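Long-range contacts in CELL WALL surface anchor family protein (Streptococcus pneumoniae, PDB 2WW8), which serves as a pilus adhesin, probably attaching the bacterium to host cells through a metal-binding domain related to the inserted domain of integrins: residues 228-233 and 361-366; 232-237 and 355-360; 254-259 and 336-341; 272-277 and 317-322; 382-387 and 534-539. All coordinates share one frame; numbering follows the deposited sequence.

All five contacts belong to one von Willebrand A-type domain, in which helices flank a parallel sheet. Contacts 1 and 5 are its core: contact 1 packs helix 359-373 on strand 225-232 by aliphatic groups, whereas contact 5 joins two sheet strands by backbone bonds. Contact 4 is also largely buried but lies at the border of the sheet, where hydroxyls share the bonding with main chain. Contact 3, partly buried on the other sheet face, combines a valine cluster with an arginine nearer the surface. Contact 2, likewise partly buried, is polar and shares Asp232 with contact 1 and a magnesium ion with contact 5.

Contact 1: 228-233 and 361-366; sequences VILLDN and KALMKA
Leu230 carries most of this contact, spreading its two methyls over one side of helix 359-373. CD2 lies 3.4 Å from Ala362 O and 3.9 Å from Ala366 CB, so it rests on the helix backbone as well as on a methyl. CD1 lies by the same Ala362 and reaches on to Leu363 CD2 at 3.9 Å; the two leucine side chains cross at about a right angle. Two residues earlier on the strand, Val228 adds a lighter touch, CG1 to Ala366 CB at 3.9 Å. With CG1 anti to the backbone N (chi1 177°), this branch reaches the alanine while CG2 lies nearer Ala366 O. The small alanines let the helix come close: the axes of segments 361-366 and 228-232 approach to 9.2 Å and run nearly antiparallel.

The packing ends at the partly exposed flank of the helix. There Lys365 leads away to a salt bridge with Glu368, and Lys361 NZ pairs with Glu437, so their charges stay outside the aliphatic layer. Strand 225-232 runs between strands 269-275 and 379-386, whose Val273, Ile382 and His384 also touch Leu230, while Ile229 points to the opposite sheet face and packs on Thr255, Leu258 and Ile259 of helix 247-263.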
# COMPACT_ATOMS: atom_id res chain seq x y z
N VAL A 228 -2.09 -35.98 -3.87
CA VAL A 228 -0.65 -36.23 -3.75
C VAL A 228 0.04 -35.81 -5.07
O VAL A 228 -0.42 -36.13 -6.18
CB VAL A 228 -0.37 -37.73 -3.55
CG1 VAL A 228 1.19 -37.99 -3.49
CG2 VAL A 228 -1.11 -38.25 -2.23
N ILE A 229 1.13 -35.07 -4.95
CA ILE A 229 1.95 -34.76 -6.16
C ILE A 229 3.19 -35.64 -6.17
O ILE A 229 3.89 -35.67 -5.15
CB ILE A 229 2.36 -33.31 -6.17
CG1 ILE A 229 1.09 -32.48 -6.28
CG2 ILE A 229 3.39 -33.00 -7.30
CD1 ILE A 229 1.31 -31.00 -6.16
N LEU A 230 3.42 -36.38 -7.25
CA LEU A 230 4.62 -37.20 -7.32
C LEU A 230 5.55 -36.52 -8.29
O LEU A 230 5.14 -36.20 -9.39
CB LEU A 230 4.37 -38.56 -7.97
CG LEU A 230 3.42 -39.55 -7.29
CD1 LEU A 230 3.31 -40.84 -8.09
CD2 LEU A 230 4.04 -39.83 -5.92
N LEU A 231 6.80 -36.31 -7.90
CA LEU A 231 7.65 -35.48 -8.73
C LEU A 231 9.00 -36.20 -8.95
O LEU A 231 9.73 -36.47 -7.99
CB LEU A 231 7.88 -34.16 -7.99
CG LEU A 231 8.92 -33.22 -8.66
CD1 LEU A 231 8.53 -32.85 -10.10
CD2 LEU A 231 9.09 -31.89 -7.78
N ASP A 232 9.28 -36.53 -10.21
CA ASP A 232 10.54 -37.16 -10.64
C ASP A 232 11.72 -36.20 -10.43
O ASP A 232 11.73 -35.05 -10.90
CB ASP A 232 10.29 -37.65 -12.10
CG ASP A 232 11.49 -38.31 -12.79
OD1 ASP A 232 12.66 -38.17 -12.36
OD2 ASP A 232 11.16 -38.98 -13.81
N ASN A 233 12.72 -36.65 -9.66
CA ASN A 233 13.94 -35.84 -9.44
C ASN A 233 15.17 -36.66 -9.94
O ASN A 233 16.27 -36.54 -9.37
CB ASN A 233 14.08 -35.41 -7.98
CG ASN A 233 15.14 -34.31 -7.73
OD1 ASN A 233 16.00 -34.51 -6.88
ND2 ASN A 233 15.12 -33.22 -8.46
N LYS A 361 7.72 -47.50 -6.80
CA LYS A 361 7.88 -47.13 -5.41
C LYS A 361 7.19 -45.78 -5.12
O LYS A 361 6.60 -45.57 -4.04
CB LYS A 361 9.40 -47.09 -5.05
CG LYS A 361 9.72 -46.85 -3.55
CD LYS A 361 11.24 -47.04 -3.24
CE LYS A 361 11.43 -47.20 -1.70
NZ LYS A 361 12.86 -47.43 -1.34
N ALA A 362 7.25 -44.89 -6.09
CA ALA A 362 6.59 -43.62 -5.97
C ALA A 362 5.07 -43.79 -5.98
O ALA A 362 4.41 -43.14 -5.19
CB ALA A 362 6.99 -42.72 -7.16
N LEU A 363 4.55 -44.57 -6.92
CA LEU A 363 3.11 -44.85 -7.00
C LEU A 363 2.68 -45.52 -5.68
O LEU A 363 1.63 -45.20 -5.13
CB LEU A 363 2.84 -45.76 -8.21
CG LEU A 363 2.94 -45.09 -9.58
CD1 LEU A 363 2.95 -46.19 -10.68
CD2 LEU A 363 1.85 -44.02 -9.83
N MET A 364 3.48 -46.45 -5.16
CA MET A 364 3.22 -47.03 -3.85
C MET A 364 3.08 -46.06 -2.69
O MET A 364 2.17 -46.21 -1.87
CB MET A 364 4.17 -48.17 -3.45
CG MET A 364 4.07 -49.34 -4.35
SD MET A 364 5.51 -50.44 -4.25
CE MET A 364 5.61 -50.77 -2.44
N LYS A 365 3.98 -45.07 -2.63
CA LYS A 365 3.96 -44.05 -1.62
C LYS A 365 2.68 -43.20 -1.80
O LYS A 365 2.05 -42.92 -0.81
CB LYS A 365 5.23 -43.19 -1.67
CG LYS A 365 5.23 -42.18 -0.49
CD LYS A 365 5.00 -42.90 0.85
CE LYS A 365 6.31 -43.37 1.43
NZ LYS A 365 6.04 -44.00 2.75
N ALA A 366 2.28 -42.81 -3.01
CA ALA A 366 1.02 -42.06 -3.18
C ALA A 366 -0.18 -42.90 -2.72
O ALA A 366 -1.04 -42.42 -1.99
CB ALA A 366 0.80 -41.65 -4.63

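Contact 2: 232-237 and 355-360; sequences DNSNSM and GATFTQ. With MG (magnesium ion), chain B.
Ser234 and Thr357 meet beside a magnesium ion in a metal ion-dependent adhesion site (MIDAS), the signature of integrin inserted domains and related von Willebrand A domains; residues 232-236 supply its Asp-x-Ser-x-Ser sequence.

Metal bonds come first. Ser234 OG and Ser236 OG each bind the magnesium ion at 2.2 Å, three waters fill further positions, and Asp387 completes the shell.

Second-shell hydrogen bonds position these ligands. Ser234 OG sits between its backbone N and carbonyl carbon (chi1 61°), where it meets both the metal and Asp232 OD1. That oxygen takes two donors: Ser234 N, met nearly head-on in an Asx turn, and Ser234 OG at 2.6 Å on the syn lone pair, which fixes the rotation of the serine hydroxyl. Across the contact, Asn235 N donates to Gly355 O (3.0 Å, 166° at the hydrogen), in the carbonyl plane and on a lone pair.

Van der Waals packing centres on Gly355. Ser234 CB leans on Gly355 O at 3.3 Å, and the Asn235 amide lies against the glycine, OD1 3.5 Å from Gly355 CA, while ND2 bonds to Tyr352 O.

Water mediates the rest. Thr357 reaches the metal only indirectly, consistent with the closed form of integrin inserted domains, in which the corresponding threonine also acts through water. One metal-bound water bridges Asp232 and Thr357, 2.6 Å from Asp232 OD2, to which it donates, and 2.7 Å from Thr357 OG1.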
# COMPACT_ATOMS: atom_id res chain seq x y z
N ASP A 232 9.28 -36.53 -10.21
CA ASP A 232 10.54 -37.16 -10.64
C ASP A 232 11.72 -36.20 -10.43
O ASP A 232 11.73 -35.05 -10.90
CB ASP A 232 10.29 -37.65 -12.10
CG ASP A 232 11.49 -38.31 -12.79
OD1 ASP A 232 12.66 -38.17 -12.36
OD2 ASP A 232 11.16 -38.98 -13.81
N ASN A 233 12.72 -36.65 -9.66
CA ASN A 233 13.94 -35.84 -9.44
C ASN A 233 15.17 -36.66 -9.94
O ASN A 233 16.27 -36.54 -9.37
CB ASN A 233 14.08 -35.41 -7.98
CG ASN A 233 15.14 -34.31 -7.73
OD1 ASN A 233 16.00 -34.51 -6.88
ND2 ASN A 233 15.12 -33.22 -8.46
N SER A 234 14.97 -37.50 -10.96
CA SER A 234 16.05 -38.33 -11.53
C SER A 234 17.13 -37.39 -12.17
O SER A 234 16.89 -36.20 -12.43
CB SER A 234 15.50 -39.34 -12.55
OG SER A 234 14.89 -38.59 -13.60
N ASN A 235 18.34 -37.92 -12.43
CA ASN A 235 19.46 -37.11 -12.91
C ASN A 235 19.14 -36.35 -14.22
O ASN A 235 19.56 -35.21 -14.38
CB ASN A 235 20.65 -38.05 -13.18
CG ASN A 235 21.16 -38.71 -11.91
OD1 ASN A 235 20.99 -38.18 -10.82
ND2 ASN A 235 21.77 -39.88 -12.04
N SER A 236 18.41 -36.98 -15.14
CA SER A 236 17.98 -36.38 -16.40
C SER A 236 17.20 -35.07 -16.17
O SER A 236 17.05 -34.29 -17.10
CB SER A 236 17.04 -37.33 -17.14
OG SER A 236 15.88 -37.64 -16.37
N MET A 237 16.65 -34.86 -14.97
CA MET A 237 15.96 -33.57 -14.72
C MET A 237 16.92 -32.40 -14.51
O MET A 237 16.48 -31.28 -14.47
CB MET A 237 14.99 -33.65 -13.51
CG MET A 237 13.90 -34.71 -13.65
SD MET A 237 12.62 -34.07 -14.76
CE MET A 237 11.80 -32.84 -13.74
N GLY A 355 19.96 -41.45 -8.60
CA GLY A 355 19.04 -40.70 -9.49
C GLY A 355 18.46 -41.44 -10.68
O GLY A 355 18.34 -40.83 -11.75
N ALA A 356 18.16 -42.73 -10.55
CA ALA A 356 17.45 -43.48 -11.58
C ALA A 356 15.92 -43.29 -11.36
O ALA A 356 15.52 -42.40 -10.61
CB ALA A 356 17.80 -44.97 -11.48
N THR A 357 15.08 -44.15 -11.92
CA THR A 357 13.63 -43.94 -12.04
C THR A 357 12.87 -45.15 -11.49
O THR A 357 12.56 -46.09 -12.25
CB THR A 357 13.25 -43.58 -13.47
OG1 THR A 357 14.15 -42.55 -13.90
CG2 THR A 357 11.76 -43.06 -13.59
N PHE A 358 12.57 -45.12 -10.19
CA PHE A 358 11.84 -46.24 -9.55
C PHE A 358 10.35 -45.86 -9.37
O PHE A 358 9.90 -45.51 -8.30
CB PHE A 358 12.44 -46.59 -8.21
CG PHE A 358 11.98 -47.90 -7.60
CD1 PHE A 358 10.99 -48.70 -8.20
CD2 PHE A 358 12.65 -48.38 -6.49
CE1 PHE A 358 10.62 -49.93 -7.61
CE2 PHE A 358 12.30 -49.61 -5.89
CZ PHE A 358 11.28 -50.39 -6.43
N THR A 359 9.64 -45.89 -10.50
CA THR A 359 8.28 -45.33 -10.61
C THR A 359 7.35 -46.10 -9.67
O THR A 359 6.56 -45.48 -8.96
CB THR A 359 7.76 -45.53 -12.06
OG1 THR A 359 8.72 -44.94 -12.94
CG2 THR A 359 6.39 -44.78 -12.28
N GLN A 360 7.49 -47.42 -9.59
CA GLN A 360 6.57 -48.21 -8.76
C GLN A 360 6.54 -47.81 -7.31
O GLN A 360 5.50 -47.74 -6.63
CB GLN A 360 6.99 -49.68 -8.85
CG GLN A 360 6.03 -50.59 -8.16
CD GLN A 360 6.45 -52.07 -8.27
OE1 GLN A 360 7.52 -52.45 -8.81
NE2 GLN A 360 5.56 -52.93 -7.71
MG MG B . 14.52 -39.20 -15.67
O HOH W 1 12.98 -40.44 -15.01
O HOH W 2 18.40 -40.43 -14.70
O HOH W 3 16.07 -40.51 -15.61
O HOH W 4 14.46 -39.59 -17.73

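Contact 3: 254-259 and 336-341; sequences ATRSLI and NKVPTE
Arg256, lying alongside Val338, is hydrogen-bonded through NE to Lys335 O, and its NH2 stands 2.8 Å from Val338 O. The arginine is extended from CG to NE, and this stretch slides past Val338 in the opposite direction, NE lying 3.8 Å from Val338 CB. Thr340 CG2 covers one face of the guanidinium, 3.8 Å from Arg256 NH1.

Below this polar layer Val338 turns its methyls to helix 247-263. Its CG2 meets Ile259 CD1 tip to tip at 4.1 Å and Thr255 CG2 at 4.0 Å. With OG1 anti to the carbonyl carbon (chi1 -59°) and bonded to Ala251 O, Thr255 turns CG2 to the valine.

The contact thus fastens the end of helix 328-337 and the loop after it to helix 247-263, on the sheet face bearing Ile229. It is apolar inside and polar outside: arginine methylenes extend the apolar packing outward, while the guanidinium lies among backbone carbonyls, with Lys335 O as hydrogen-bond acceptor for NE.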
# COMPACT_ATOMS: atom_id res chain seq x y z
N ALA A 254 6.34 -25.11 -11.50
CA ALA A 254 4.98 -25.52 -11.87
C ALA A 254 4.32 -26.22 -10.65
O ALA A 254 3.17 -25.94 -10.32
CB ALA A 254 4.97 -26.47 -13.07
N THR A 255 5.05 -27.10 -9.95
CA THR A 255 4.51 -27.78 -8.78
C THR A 255 4.06 -26.78 -7.70
O THR A 255 2.91 -26.88 -7.22
CB THR A 255 5.52 -28.81 -8.23
OG1 THR A 255 5.80 -29.76 -9.26
CG2 THR A 255 5.08 -29.56 -6.95
N ARG A 256 4.95 -25.83 -7.37
CA ARG A 256 4.64 -24.78 -6.40
C ARG A 256 3.37 -24.02 -6.81
O ARG A 256 2.59 -23.74 -5.89
CB ARG A 256 5.78 -23.78 -6.16
CG ARG A 256 6.99 -24.48 -5.48
CD ARG A 256 8.17 -23.49 -5.44
NE ARG A 256 9.18 -24.19 -4.66
CZ ARG A 256 10.48 -23.91 -4.63
NH1 ARG A 256 10.93 -22.88 -5.35
NH2 ARG A 256 11.27 -24.66 -3.85
N SER A 257 3.20 -23.70 -8.10
CA SER A 257 2.01 -22.94 -8.52
C SER A 257 0.75 -23.78 -8.44
O SER A 257 -0.28 -23.28 -8.02
CB SER A 257 2.10 -22.29 -9.90
OG SER A 257 0.84 -21.71 -10.17
N LEU A 258 0.85 -25.05 -8.79
CA LEU A 258 -0.26 -25.99 -8.65
C LEU A 258 -0.68 -26.15 -7.16
O LEU A 258 -1.86 -26.14 -6.82
CB LEU A 258 0.09 -27.36 -9.26
CG LEU A 258 -0.97 -28.46 -9.10
CD1 LEU A 258 -2.27 -28.07 -9.82
CD2 LEU A 258 -0.49 -29.84 -9.53
N ILE A 259 0.29 -26.27 -6.26
CA ILE A 259 0.02 -26.28 -4.83
C ILE A 259 -0.78 -25.01 -4.47
O ILE A 259 -1.81 -25.12 -3.79
CB ILE A 259 1.32 -26.37 -4.03
CG1 ILE A 259 1.92 -27.77 -4.27
CG2 ILE A 259 1.06 -26.11 -2.56
CD1 ILE A 259 3.36 -27.88 -3.76
N ASN A 336 8.65 -25.12 0.06
CA ASN A 336 10.12 -25.00 0.18
C ASN A 336 10.89 -26.31 0.04
O ASN A 336 12.13 -26.31 -0.08
CB ASN A 336 10.54 -24.40 1.53
CG ASN A 336 10.24 -22.89 1.61
OD1 ASN A 336 10.22 -22.21 0.59
ND2 ASN A 336 10.00 -22.38 2.82
N LYS A 337 10.18 -27.43 0.12
CA LYS A 337 10.81 -28.75 -0.07
C LYS A 337 10.80 -29.19 -1.50
O LYS A 337 11.53 -30.14 -1.86
CB LYS A 337 10.11 -29.81 0.79
CG LYS A 337 10.67 -29.53 2.20
CD LYS A 337 10.08 -30.40 3.23
CE LYS A 337 11.03 -31.55 3.46
NZ LYS A 337 10.32 -32.53 4.39
N VAL A 338 9.94 -28.55 -2.31
CA VAL A 338 9.92 -28.83 -3.75
C VAL A 338 11.33 -28.55 -4.33
O VAL A 338 11.79 -27.44 -4.20
CB VAL A 338 8.86 -28.00 -4.48
CG1 VAL A 338 8.93 -28.33 -5.97
CG2 VAL A 338 7.43 -28.30 -3.95
N PRO A 339 12.00 -29.53 -4.98
CA PRO A 339 13.33 -29.30 -5.52
C PRO A 339 13.23 -28.45 -6.81
O PRO A 339 12.27 -28.64 -7.59
CB PRO A 339 13.80 -30.73 -5.87
CG PRO A 339 12.53 -31.45 -6.23
CD PRO A 339 11.52 -30.90 -5.25
N THR A 340 14.21 -27.58 -7.03
CA THR A 340 14.34 -26.92 -8.36
C THR A 340 15.67 -27.25 -9.08
O THR A 340 16.06 -26.56 -10.04
CB THR A 340 14.23 -25.37 -8.24
OG1 THR A 340 15.17 -24.93 -7.24
CG2 THR A 340 12.82 -24.99 -7.84
N GLU A 341 16.34 -28.28 -8.56
CA GLU A 341 17.60 -28.79 -9.13
C GLU A 341 17.52 -30.29 -9.01
O GLU A 341 16.75 -30.80 -8.16
CB GLU A 341 18.80 -28.33 -8.26
CG GLU A 341 18.86 -26.82 -7.97
CD GLU A 341 19.31 -25.95 -9.15
OE1 GLU A 341 19.82 -26.47 -10.18
OE2 GLU A 341 19.16 -24.71 -9.04

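Contact 4: 272-277 and 317-322; sequences LVTYAS and KDYSYL
Thr274 and Ser320 both hold their hydroxyl anti to the carbonyl carbon (chi1 -68° and -65°), which sends each oxygen across to the other segment. Thr274 OG1 donates to Tyr319 O at 2.9 Å, approaching from above the carbonyl plane and not along a lone pair. Ser320 OG accepts from Thr274 N at 3.0 Å in a nearly straight bond (168° at the hydrogen), and is also hydrogen-bonded to Phe280 O. A side-chain oxygen thereby takes the place of a backbone acceptor just where regular pairing stops. That pairing is one antiparallel hydrogen-bonded pair, Leu272 with Tyr321, closed by Leu272 N to Tyr321 O and by Tyr321 N to Leu272 O at 2.7 Å.

Strand 269-275 is the outermost of the parallel sheet on this side; the short strand 321-322 runs against it, as the antiparallel edge strand does in von Willebrand A domains.

Side-chain packing flanks these bonds: Leu272 CD2 sits against the carbonyl oxygen Tyr319 O (3.4 Å), and Thr274 CB meets Tyr319 CB at 3.6 Å. On the face toward helix 359-373, Val273 CG2 and Leu322 CD2 touch at 3.7 Å, their side chains at about a right angle. Asp318 forms an Asx turn, OD1 accepting from Ser320 N, while OD2 forms a salt bridge with Lys337.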
# COMPACT_ATOMS: atom_id res chain seq x y z
N LEU A 272 3.42 -34.31 -0.96
CA LEU A 272 4.45 -34.18 -2.00
C LEU A 272 5.39 -35.36 -1.82
O LEU A 272 5.90 -35.64 -0.71
CB LEU A 272 5.21 -32.84 -1.83
CG LEU A 272 6.54 -32.76 -2.64
CD1 LEU A 272 6.23 -32.73 -4.16
CD2 LEU A 272 7.33 -31.52 -2.13
N VAL A 273 5.56 -36.11 -2.91
CA VAL A 273 6.50 -37.22 -2.91
C VAL A 273 7.49 -36.94 -4.05
O VAL A 273 7.10 -36.97 -5.23
CB VAL A 273 5.81 -38.58 -3.14
CG1 VAL A 273 6.85 -39.76 -3.24
CG2 VAL A 273 4.74 -38.88 -2.01
N THR A 274 8.75 -36.75 -3.69
CA THR A 274 9.81 -36.65 -4.67
C THR A 274 10.58 -37.97 -4.74
O THR A 274 10.89 -38.58 -3.69
CB THR A 274 10.72 -35.49 -4.33
OG1 THR A 274 9.96 -34.27 -4.52
CG2 THR A 274 11.97 -35.43 -5.27
N TYR A 275 10.88 -38.42 -5.96
CA TYR A 275 11.49 -39.76 -6.12
C TYR A 275 12.57 -39.82 -7.21
O TYR A 275 12.52 -39.05 -8.17
CB TYR A 275 10.49 -40.88 -6.42
CG TYR A 275 9.88 -40.87 -7.82
CD1 TYR A 275 8.85 -39.97 -8.15
CD2 TYR A 275 10.34 -41.74 -8.80
CE1 TYR A 275 8.27 -39.98 -9.42
CE2 TYR A 275 9.73 -41.78 -10.09
CZ TYR A 275 8.70 -40.91 -10.36
OH TYR A 275 8.19 -40.92 -11.65
N ALA A 276 13.45 -40.80 -7.07
CA ALA A 276 14.34 -41.16 -8.17
C ALA A 276 14.61 -42.64 -7.92
O ALA A 276 13.66 -43.44 -8.18
CB ALA A 276 15.59 -40.24 -8.29
N SER A 277 15.82 -43.07 -7.51
CA SER A 277 16.01 -44.50 -7.21
C SER A 277 15.27 -44.90 -5.94
O SER A 277 15.17 -46.09 -5.62
CB SER A 277 17.52 -44.82 -6.96
OG SER A 277 18.28 -44.54 -8.14
N LYS A 317 18.29 -36.39 -0.17
CA LYS A 317 17.80 -35.07 0.16
C LYS A 317 16.34 -35.22 0.60
O LYS A 317 15.64 -36.12 0.10
CB LYS A 317 17.80 -34.20 -1.12
CG LYS A 317 19.16 -33.68 -1.63
CD LYS A 317 19.96 -32.84 -0.60
CE LYS A 317 19.84 -31.35 -0.63
NZ LYS A 317 20.94 -30.51 0.08
N ASP A 318 15.90 -34.34 1.49
CA ASP A 318 14.53 -34.38 1.91
C ASP A 318 13.70 -33.44 1.04
O ASP A 318 13.55 -32.27 1.37
CB ASP A 318 14.41 -34.07 3.40
CG ASP A 318 12.96 -34.27 3.88
OD1 ASP A 318 12.07 -34.70 3.08
OD2 ASP A 318 12.75 -33.96 5.08
N TYR A 319 13.20 -33.97 -0.07
CA TYR A 319 12.34 -33.16 -0.94
C TYR A 319 10.90 -33.65 -0.82
O TYR A 319 10.13 -33.43 -1.75
CB TYR A 319 12.84 -33.36 -2.38
CG TYR A 319 14.19 -32.68 -2.67
CD1 TYR A 319 14.53 -31.44 -2.09
CD2 TYR A 319 15.12 -33.27 -3.54
CE1 TYR A 319 15.78 -30.78 -2.40
CE2 TYR A 319 16.36 -32.63 -3.87
CZ TYR A 319 16.65 -31.39 -3.29
OH TYR A 319 17.86 -30.80 -3.59
N SER A 320 10.54 -34.36 0.25
CA SER A 320 9.16 -34.87 0.31
C SER A 320 8.38 -34.21 1.45
O SER A 320 8.96 -33.61 2.36
CB SER A 320 9.13 -36.39 0.38
OG SER A 320 9.66 -36.87 -0.84
N TYR A 321 7.05 -34.22 1.34
CA TYR A 321 6.23 -33.82 2.45
C TYR A 321 5.11 -34.84 2.57
O TYR A 321 4.05 -34.73 1.92
CB TYR A 321 5.76 -32.38 2.26
CG TYR A 321 5.23 -31.85 3.57
CD1 TYR A 321 3.92 -32.15 3.99
CD2 TYR A 321 6.03 -31.06 4.40
CE1 TYR A 321 3.41 -31.67 5.19
CE2 TYR A 321 5.54 -30.57 5.62
CZ TYR A 321 4.25 -30.90 5.98
OH TYR A 321 3.79 -30.45 7.18
N LEU A 322 5.38 -35.86 3.38
CA LEU A 322 4.64 -37.12 3.25
C LEU A 322 3.35 -37.12 4.09
O LEU A 322 2.91 -38.19 4.51
CB LEU A 322 5.49 -38.30 3.71
CG LEU A 322 6.69 -38.51 2.80
CD1 LEU A 322 7.72 -39.55 3.32
CD2 LEU A 322 6.33 -38.69 1.33

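Contact 5: 382-387 and 534-539; sequences IFHITD and VFTVGI. With MG (magnesium ion), chain B.
Asp387 and Ile539 meet where their two parallel strands end, beside the magnesium ion. From its CB outward, the aspartate first packs on the neighbouring strand, CB lying 3.3 Å from Ile539 O and 3.8 Å from Ile539 CB. CG stands between the backbone N and carbonyl carbon (chi1 80°), which swings the carboxylate away from that strand. At the tip OD1 binds the metal at 2.2 Å, while OD2 forms a salt bridge with Arg247. The carboxylate is therefore a one-oxygen ligand, part of the adhesion site at the C-terminal ends of the parallel strands.

Behind it the strands are in register from Ile382-Val534 to Thr386-Gly538. Five backbone hydrogen bonds alternate between them, from Phe535 N to Ile382 O at one end to Ile539 N to Thr386 O at the other.

On one face Phe383 and Phe535 lie side by side, planes 27° apart but slid so that the rings barely overlap; Phe535 CD2 rests over the Phe383 face, 3.6 Å from Phe383 CE1. Ile385 CG2 touches Ile539 CD1 at 3.7 Å. On the other face a water at the His384 ring edge links His384 ND1 (2.8 Å) to Thr536 OG1 (2.7 Å). Thr536 OG1 is also hydrogen-bonded to Ser560 OG, and His384 NE2 bonds Tyr275 OH.

A buried backbone joined by five hydrogen bonds thus carries the metal ligand, and Arg247 would probably offset part of its negative charge.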
# COMPACT_ATOMS: atom_id res chain seq x y z
N ILE A 382 -3.95 -37.89 -7.80
CA ILE A 382 -2.49 -37.86 -7.96
C ILE A 382 -2.17 -37.08 -9.23
O ILE A 382 -2.78 -37.35 -10.30
CB ILE A 382 -1.95 -39.32 -8.07
CG1 ILE A 382 -2.33 -40.11 -6.78
CG2 ILE A 382 -0.47 -39.40 -8.46
CD1 ILE A 382 -2.24 -41.63 -6.99
N PHE A 383 -1.28 -36.10 -9.06
CA PHE A 383 -0.57 -35.46 -10.20
C PHE A 383 0.88 -36.02 -10.23
O PHE A 383 1.65 -35.86 -9.29
CB PHE A 383 -0.54 -33.92 -10.01
CG PHE A 383 -1.85 -33.25 -10.24
CD1 PHE A 383 -2.22 -32.85 -11.52
CD2 PHE A 383 -2.71 -32.97 -9.15
CE1 PHE A 383 -3.46 -32.20 -11.71
CE2 PHE A 383 -3.91 -32.33 -9.35
CZ PHE A 383 -4.29 -31.93 -10.62
N HIS A 384 1.25 -36.68 -11.31
CA HIS A 384 2.56 -37.27 -11.39
C HIS A 384 3.31 -36.57 -12.54
O HIS A 384 2.89 -36.59 -13.72
CB HIS A 384 2.34 -38.71 -11.80
CG HIS A 384 3.62 -39.50 -11.88
ND1 HIS A 384 3.63 -40.81 -12.28
CD2 HIS A 384 4.89 -39.20 -11.53
CE1 HIS A 384 4.88 -41.27 -12.25
NE2 HIS A 384 5.66 -40.31 -11.80
N ILE A 385 4.44 -35.98 -12.18
CA ILE A 385 5.27 -35.30 -13.15
C ILE A 385 6.52 -36.18 -13.31
O ILE A 385 7.26 -36.45 -12.34
CB ILE A 385 5.67 -33.89 -12.66
CG1 ILE A 385 4.43 -33.00 -12.58
CG2 ILE A 385 6.78 -33.25 -13.56
CD1 ILE A 385 4.60 -31.92 -11.48
N THR A 386 6.78 -36.60 -14.54
CA THR A 386 7.98 -37.42 -14.71
C THR A 386 8.68 -37.12 -16.05
O THR A 386 8.00 -36.66 -17.00
CB THR A 386 7.59 -38.92 -14.59
OG1 THR A 386 8.68 -39.75 -14.99
CG2 THR A 386 6.36 -39.26 -15.38
N ASP A 387 9.98 -37.44 -16.15
CA ASP A 387 10.63 -37.30 -17.47
C ASP A 387 11.19 -38.64 -17.95
O ASP A 387 12.09 -38.67 -18.78
CB ASP A 387 11.70 -36.20 -17.47
CG ASP A 387 12.99 -36.68 -16.85
OD1 ASP A 387 13.01 -37.68 -16.11
OD2 ASP A 387 14.02 -36.00 -17.02
N VAL A 534 -5.91 -39.87 -11.56
CA VAL A 534 -4.44 -39.92 -11.67
C VAL A 534 -4.11 -39.29 -13.02
O VAL A 534 -4.50 -39.84 -14.07
CB VAL A 534 -3.93 -41.38 -11.67
CG1 VAL A 534 -2.40 -41.39 -11.69
CG2 VAL A 534 -4.46 -42.12 -10.41
N PHE A 535 -3.37 -38.18 -12.95
CA PHE A 535 -2.90 -37.38 -14.09
C PHE A 535 -1.36 -37.49 -14.20
O PHE A 535 -0.69 -37.41 -13.18
CB PHE A 535 -3.21 -35.91 -13.81
CG PHE A 535 -4.68 -35.64 -13.66
CD1 PHE A 535 -5.52 -35.75 -14.76
CD2 PHE A 535 -5.21 -35.26 -12.42
CE1 PHE A 535 -6.91 -35.47 -14.67
CE2 PHE A 535 -6.63 -34.98 -12.32
CZ PHE A 535 -7.47 -35.12 -13.43
N THR A 536 -0.83 -37.69 -15.39
CA THR A 536 0.59 -37.85 -15.62
C THR A 536 0.98 -36.80 -16.67
O THR A 536 0.44 -36.72 -17.80
CB THR A 536 0.90 -39.27 -16.13
OG1 THR A 536 0.33 -40.20 -15.19
CG2 THR A 536 2.43 -39.55 -16.18
N VAL A 537 1.92 -35.96 -16.26
CA VAL A 537 2.53 -35.00 -17.19
C VAL A 537 3.97 -35.49 -17.41
O VAL A 537 4.77 -35.48 -16.45
CB VAL A 537 2.48 -33.56 -16.61
CG1 VAL A 537 3.23 -32.53 -17.44
CG2 VAL A 537 1.00 -33.08 -16.51
N GLY A 538 4.23 -36.01 -18.61
CA GLY A 538 5.59 -36.39 -19.03
C GLY A 538 6.37 -35.21 -19.60
O GLY A 538 5.83 -34.27 -20.22
N ILE A 539 7.68 -35.23 -19.35
CA ILE A 539 8.56 -34.18 -19.86
C ILE A 539 9.52 -34.82 -20.88
O ILE A 539 10.52 -35.44 -20.51
CB ILE A 539 9.35 -33.51 -18.76
CG1 ILE A 539 8.41 -32.80 -17.77
CG2 ILE A 539 10.26 -32.43 -19.38
CD1 ILE A 539 9.06 -32.71 -16.40
MG MG B . 14.52 -39.20 -15.67
O HOH W 5 1.10 -41.68 -13.08
O HOH W 6 12.53 -37.34 -21.11
O HOH W 4 14.46 -39.59 -17.73
O HOH W 3 16.07 -40.51 -15.61
O HOH W 1 12.98 -40.44 -15.01